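Local coordinates for nucleoside-diphosphate sugar epimerase (SulA family) (Corynebacterium glutamicum, PDB 3OH8), which is of unconfirmed function but is probably an NAD(P)-dependent enzyme that epimerises or otherwise modifies nucleotide-linked sugars, at residues I175-K180 against D197-A202; V204-A209 against T248-S253. One frame throughout, in Å; residues are numbered along the deposited sequence.

How the contacts relate
The two contacts illustrate how one sheet is held by different chemistry at its middle and toward its margin. Contact 2 is a buried pairing of neighbouring parallel strands, 204-207 and 248-254, and rests on a ladder of backbone hydrogen bonds. Contact 1 is partly buried and joins strand 173-178 to the turns that lead into strand 204-207; it relies on aliphatic side chains packing on one another and on the turn backbone. Their centres lie 12 Å apart, and they meet at L205, whose CD1 is 4.0 Å from L177 CD1 and equally 4.0 Å from L199 CD2. Helix 222-242 lies against leucines of both, so this layer of side chains is continuous beneath the helix.

Contact 1: residues I175-K180 against D197-A202; sequences IQLVRK and DLLDGA
L177 and L198 reach toward each other tip to tip, and their meeting is the centre of the contact between strand 173-178 and the loop that enters strand 204-207. The CD2 methyl of L177 lies 4.0 Å from L198 CG and 3.9 Å from L198 O, while its CD1 is 4.1 Å from L198 CD2, so both branches of the strand leucine are engaged. L198 gets there by its first torsion: with CG anti to the backbone N (chi1 -161°), its branched end swings toward the strand. L199 comes in differently, crossing L177 at about a right angle, with its CD2 placed 4.0 Å from L177 CD1. At the other end I175 extends its CD1 to 3.8 Å from the carbonyl O of D200, and the same methyl is 4.5 Å from A202 CB. The loop offers these groups from two overlapping turns, type I from D197 to D200 and type II from L199 to A202, with G201 at a positive phi of 84° in the second. Beyond the two segments, R187 NH1 donates to the carbonyl oxygens of L198 and D200, and L236, L239 and V240 of helix 222-242 pack on L198 and L199. The join is thus van der Waals contact of aliphatic groups with each other and turn carbonyls; R187 holds two of these, the turns' own N-H groups those of D197 and L199.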
loop_
_atom_site.group_PDB
_atom_site.type_symbol
_atom_site.label_atom_id
_atom_site.label_comp_id
_atom_site.label_asym_id
_atom_site.label_seq_id
_atom_site.Cartn_x
_atom_site.Cartn_y
_atom_site.Cartn_z
ATOM N N ILE A 175 4.825 -11.977 -11.322
ATOM C CA ILE A 175 4.031 -12.614 -12.356
ATOM C C ILE A 175 2.576 -12.569 -11.923
ATOM O O ILE A 175 2.180 -13.247 -10.978
ATOM C CB ILE A 175 4.426 -14.075 -12.586
ATOM C CG1 ILE A 175 5.910 -14.177 -12.955
ATOM C CG2 ILE A 175 3.557 -14.665 -13.690
ATOM C CD1 ILE A 175 6.432 -15.615 -12.970
ATOM N N GLN A 176 1.784 -11.756 -12.607
ATOM C CA GLN A 176 0.393 -11.592 -12.234
ATOM C C GLN A 176 -0.443 -12.724 -12.822
ATOM O O GLN A 176 -0.437 -12.949 -14.045
ATOM C CB GLN A 176 -0.124 -10.226 -12.684
ATOM C CG GLN A 176 0.548 -9.057 -11.969
ATOM C CD GLN A 176 0.133 -7.705 -12.520
ATOM O OE1 GLN A 176 0.962 -6.961 -13.046
ATOM N NE2 GLN A 176 -1.150 -7.379 -12.400
ATOM N N LEU A 177 -1.122 -13.457 -11.943
ATOM C CA LEU A 177 -2.032 -14.521 -12.372
ATOM C C LEU A 177 -3.429 -13.942 -12.414
ATOM O O LEU A 177 -4.020 -13.683 -11.373
ATOM C CB LEU A 177 -1.982 -15.713 -11.403
ATOM C CG LEU A 177 -0.548 -16.148 -11.051
ATOM C CD1 LEU A 177 -0.500 -17.291 -10.022
ATOM C CD2 LEU A 177 0.241 -16.510 -12.309
ATOM N N VAL A 178 -3.956 -13.721 -13.616
ATOM C CA VAL A 178 -5.198 -12.961 -13.742
ATOM C C VAL A 178 -6.363 -13.775 -14.281
ATOM O O VAL A 178 -6.183 -14.751 -15.015
ATOM C CB VAL A 178 -4.998 -11.682 -14.601
ATOM C CG1 VAL A 178 -3.928 -10.793 -13.968
ATOM C CG2 VAL A 178 -4.603 -12.060 -16.021
ATOM N N ARG A 179 -7.569 -13.367 -13.919
ATOM C CA ARG A 179 -8.736 -14.160 -14.280
ATOM C C ARG A 179 -9.333 -13.773 -15.626
ATOM O O ARG A 179 -10.185 -14.478 -16.155
ATOM C CB ARG A 179 -9.769 -14.118 -13.164
ATOM C CG ARG A 179 -9.249 -14.754 -11.883
ATOM C CD ARG A 179 -10.291 -14.777 -10.807
ATOM N NE ARG A 179 -10.984 -13.501 -10.708
ATOM C CZ ARG A 179 -12.300 -13.385 -10.555
ATOM N NH1 ARG A 179 -13.054 -14.476 -10.479
ATOM N NH2 ARG A 179 -12.860 -12.183 -10.481
ATOM N N LYS A 180 -8.876 -12.666 -16.194
ATOM C CA LYS A 180 -9.353 -12.257 -17.516
ATOM C C LYS A 180 -8.441 -11.190 -18.090
ATOM O O LYS A 180 -7.627 -10.607 -17.373
ATOM C CB LYS A 180 -10.789 -11.727 -17.440
ATOM C CG LYS A 180 -10.935 -10.442 -16.631
ATOM C CD LYS A 180 -12.384 -9.992 -16.541
ATOM C CE LYS A 180 -12.517 -8.707 -15.735
ATOM N NZ LYS A 180 -13.872 -8.089 -15.881
ATOM N N ASP A 197 1.526 -25.269 -15.694
ATOM C CA ASP A 197 2.746 -24.475 -15.753
ATOM C C ASP A 197 2.535 -23.056 -15.211
ATOM O O ASP A 197 3.334 -22.149 -15.477
ATOM C CB ASP A 197 3.254 -24.412 -17.202
ATOM C CG ASP A 197 2.314 -23.626 -18.127
ATOM O OD1 ASP A 197 1.172 -23.317 -17.723
ATOM O OD2 ASP A 197 2.723 -23.313 -19.263
ATOM N N LEU A 198 1.456 -22.864 -14.457
ATOM C CA LEU A 198 1.080 -21.532 -13.983
ATOM C C LEU A 198 2.177 -20.876 -13.148
ATOM O O LEU A 198 2.374 -19.656 -13.195
ATOM C CB LEU A 198 -0.214 -21.614 -13.159
ATOM C CG LEU A 198 -0.936 -20.271 -13.003
ATOM C CD1 LEU A 198 -1.287 -19.696 -14.368
ATOM C CD2 LEU A 198 -2.184 -20.405 -12.138
ATOM N N LEU A 199 2.906 -21.686 -12.388
ATOM C CA LEU A 199 3.867 -21.137 -11.433
ATOM C C LEU A 199 5.309 -21.202 -11.919
ATOM O O LEU A 199 6.240 -20.874 -11.174
ATOM C CB LEU A 199 3.731 -21.837 -10.072
ATOM C CG LEU A 199 2.322 -21.883 -9.477
ATOM C CD1 LEU A 199 2.330 -22.606 -8.118
ATOM C CD2 LEU A 199 1.734 -20.484 -9.326
ATOM N N ASP A 200 5.510 -21.574 -13.178
ATOM C CA ASP A 200 6.880 -21.685 -13.680
ATOM C C ASP A 200 7.631 -20.373 -13.509
ATOM O O ASP A 200 7.103 -19.288 -13.787
ATOM C CB ASP A 200 6.919 -22.112 -15.155
ATOM C CG ASP A 200 6.433 -23.542 -15.382
ATOM O OD1 ASP A 200 6.132 -24.274 -14.408
ATOM O OD2 ASP A 200 6.359 -23.925 -16.566
ATOM N N GLY A 201 8.876 -20.472 -13.064
ATOM C CA GLY A 201 9.709 -19.294 -12.903
ATOM C C GLY A 201 9.518 -18.561 -11.577
ATOM O O GLY A 201 10.272 -17.644 -11.256
ATOM N N ALA A 202 8.510 -18.942 -10.799
ATOM C CA ALA A 202 8.260 -18.234 -9.540
ATOM C C ALA A 202 8.974 -18.857 -8.353
ATOM O O ALA A 202 8.998 -20.083 -8.202
ATOM C CB ALA A 202 6.754 -18.133 -9.260
#

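Contact 2: residues V204-A209 against T248-S253; sequences VLVHLA and TMISAS
Strands 204-207 and 248-253 run side by side in the same direction, their axes 4.7 Å apart and 8° from parallel, as neighbours in the parallel part of a Rossmann-like sheet; helix 222-242, lying between them in sequence, makes the unit a beta-alpha-beta crossover. Four backbone bonds pass between them. L205 gives its N-H to T248 O and accepts from I250 N; H207 repeats the pattern, its N donating to I250 O and its O accepting from A252 N at 2.8 Å. Each bond is close to straight, and CA-H...O contacts such as V206 CA to I250 O, 3.4 Å, fill in between.

Side chains alternate between the two faces. On one, L205 and M249, a selenomethionine, lie side by side and point the same way, with L205 CD2 4.0 Å from M249 CE. The M249 chain is fully extended, with CG anti to the backbone N (chi1 -175°), which carries its terminal methyl on to H207 CB at 4.1 Å. Helix 222-242 packs over this face through L236 and V240. On the other, V204 and T248 also lie alongside each other, V204 CG1 being 3.9 Å from T248 CB, and V204 CG1 further meets I250 CG1. Y349 of helix 342-354 rests on I250 here.

Past the end of strand 204-207, L208 CD2 packs on A252 CB, and the hydroxyl of S251 sits at the edge of the H207 ring, near its plane. A single water closes this end: it accepts from S251 OG at 2.9 Å and donates to the carbonyl oxygens of H207 and A252.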
loop_
_atom_site.group_PDB
_atom_site.type_symbol
_atom_site.label_atom_id
_atom_site.label_comp_id
_atom_site.label_asym_id
_atom_site.label_seq_id
_atom_site.Cartn_x
_atom_site.Cartn_y
_atom_site.Cartn_z
ATOM N N VAL A 204 8.078 -17.641 -5.210
ATOM C CA VAL A 204 7.053 -17.559 -4.172
ATOM C C VAL A 204 5.692 -17.372 -4.802
ATOM O O VAL A 204 5.568 -16.665 -5.793
ATOM C CB VAL A 204 7.306 -16.350 -3.246
ATOM C CG1 VAL A 204 6.232 -16.262 -2.157
ATOM C CG2 VAL A 204 8.696 -16.432 -2.617
ATOM N N LEU A 205 4.671 -17.998 -4.228
ATOM C CA LEU A 205 3.298 -17.720 -4.636
ATOM C C LEU A 205 2.598 -16.900 -3.569
ATOM O O LEU A 205 2.592 -17.279 -2.399
ATOM C CB LEU A 205 2.508 -19.016 -4.847
ATOM C CG LEU A 205 0.999 -18.774 -5.016
ATOM C CD1 LEU A 205 0.685 -18.006 -6.319
ATOM C CD2 LEU A 205 0.208 -20.089 -4.925
ATOM N N VAL A 206 2.003 -15.782 -3.968
ATOM C CA VAL A 206 1.126 -15.043 -3.060
ATOM C C VAL A 206 -0.318 -15.168 -3.537
ATOM O O VAL A 206 -0.655 -14.735 -4.645
ATOM C CB VAL A 206 1.533 -13.551 -2.957
ATOM C CG1 VAL A 206 0.579 -12.790 -2.030
ATOM C CG2 VAL A 206 2.949 -13.459 -2.444
ATOM N N HIS A 207 -1.160 -15.788 -2.708
ATOM C CA HIS A 207 -2.546 -16.051 -3.080
ATOM C C HIS A 207 -3.470 -15.106 -2.335
ATOM O O HIS A 207 -3.772 -15.302 -1.149
ATOM C CB HIS A 207 -2.939 -17.498 -2.773
ATOM C CG HIS A 207 -4.315 -17.846 -3.247
ATOM N ND1 HIS A 207 -5.155 -18.689 -2.549
ATOM C CD2 HIS A 207 -5.001 -17.460 -4.345
ATOM C CE1 HIS A 207 -6.298 -18.809 -3.203
ATOM N NE2 HIS A 207 -6.228 -18.073 -4.300
ATOM N N LEU A 208 -3.894 -14.074 -3.052
ATOM C CA LEU A 208 -4.653 -12.972 -2.500
ATOM C C LEU A 208 -6.069 -12.932 -3.055
ATOM O O LEU A 208 -6.926 -12.248 -2.501
ATOM C CB LEU A 208 -3.978 -11.654 -2.861
ATOM C CG LEU A 208 -2.836 -11.164 -1.995
ATOM C CD1 LEU A 208 -2.358 -9.832 -2.542
ATOM C CD2 LEU A 208 -3.359 -11.002 -0.602
ATOM N N ALA A 209 -6.311 -13.646 -4.153
ATOM C CA ALA A 209 -7.585 -13.519 -4.871
ATOM C C ALA A 209 -8.799 -13.735 -3.963
ATOM O O ALA A 209 -8.829 -14.660 -3.153
ATOM C CB ALA A 209 -7.634 -14.469 -6.043
ATOM N N THR A 248 7.597 -21.318 -1.449
ATOM C CA THR A 248 6.792 -20.611 -0.463
ATOM C C THR A 248 5.395 -20.282 -0.958
ATOM O O THR A 248 5.234 -19.837 -2.088
ATOM C CB THR A 248 7.501 -19.294 -0.078
ATOM O OG1 THR A 248 8.820 -19.592 0.401
ATOM C CG2 THR A 248 6.727 -18.560 0.999
HETATM N N MSE A 249 4.393 -20.489 -0.100
HETATM C CA MSE A 249 3.033 -20.051 -0.385
HETATM C C MSE A 249 2.562 -19.123 0.724
HETATM O O MSE A 249 2.422 -19.538 1.888
HETATM C CB MSE A 249 2.067 -21.245 -0.545
HETATM C CG MSE A 249 0.645 -20.857 -0.976
HETATM SE SE MSE A 249 -0.494 -22.240 -1.262
HETATM C CE MSE A 249 -1.941 -21.365 -1.820
ATOM N N ILE A 250 2.362 -17.853 0.377
ATOM C CA ILE A 250 1.766 -16.889 1.297
ATOM C C ILE A 250 0.294 -16.735 0.940
ATOM O O ILE A 250 -0.037 -16.201 -0.120
ATOM C CB ILE A 250 2.446 -15.503 1.192
ATOM C CG1 ILE A 250 3.964 -15.637 1.356
ATOM C CG2 ILE A 250 1.881 -14.550 2.248
ATOM C CD1 ILE A 250 4.373 -16.435 2.604
ATOM N N SER A 251 -0.590 -17.197 1.816
ATOM C CA SER A 251 -2.002 -17.294 1.468
ATOM C C SER A 251 -2.859 -16.337 2.303
ATOM O O SER A 251 -2.725 -16.286 3.523
ATOM C CB SER A 251 -2.486 -18.743 1.673
ATOM O OG SER A 251 -3.760 -18.922 1.091
ATOM N N ALA A 252 -3.734 -15.582 1.653
ATOM C CA ALA A 252 -4.615 -14.674 2.380
ATOM C C ALA A 252 -5.518 -15.460 3.334
ATOM O O ALA A 252 -5.934 -16.575 3.030
ATOM C CB ALA A 252 -5.464 -13.869 1.413
ATOM N N SER A 253 -5.808 -14.884 4.494
ATOM C CA SER A 253 -6.827 -15.449 5.373
ATOM C C SER A 253 -7.529 -14.278 6.037
ATOM O O SER A 253 -7.536 -13.182 5.478
ATOM C CB SER A 253 -6.224 -16.410 6.400
ATOM O OG SER A 253 -7.254 -17.048 7.141
HETATM O O HOH W 1 -5.939 -17.166 0.179
#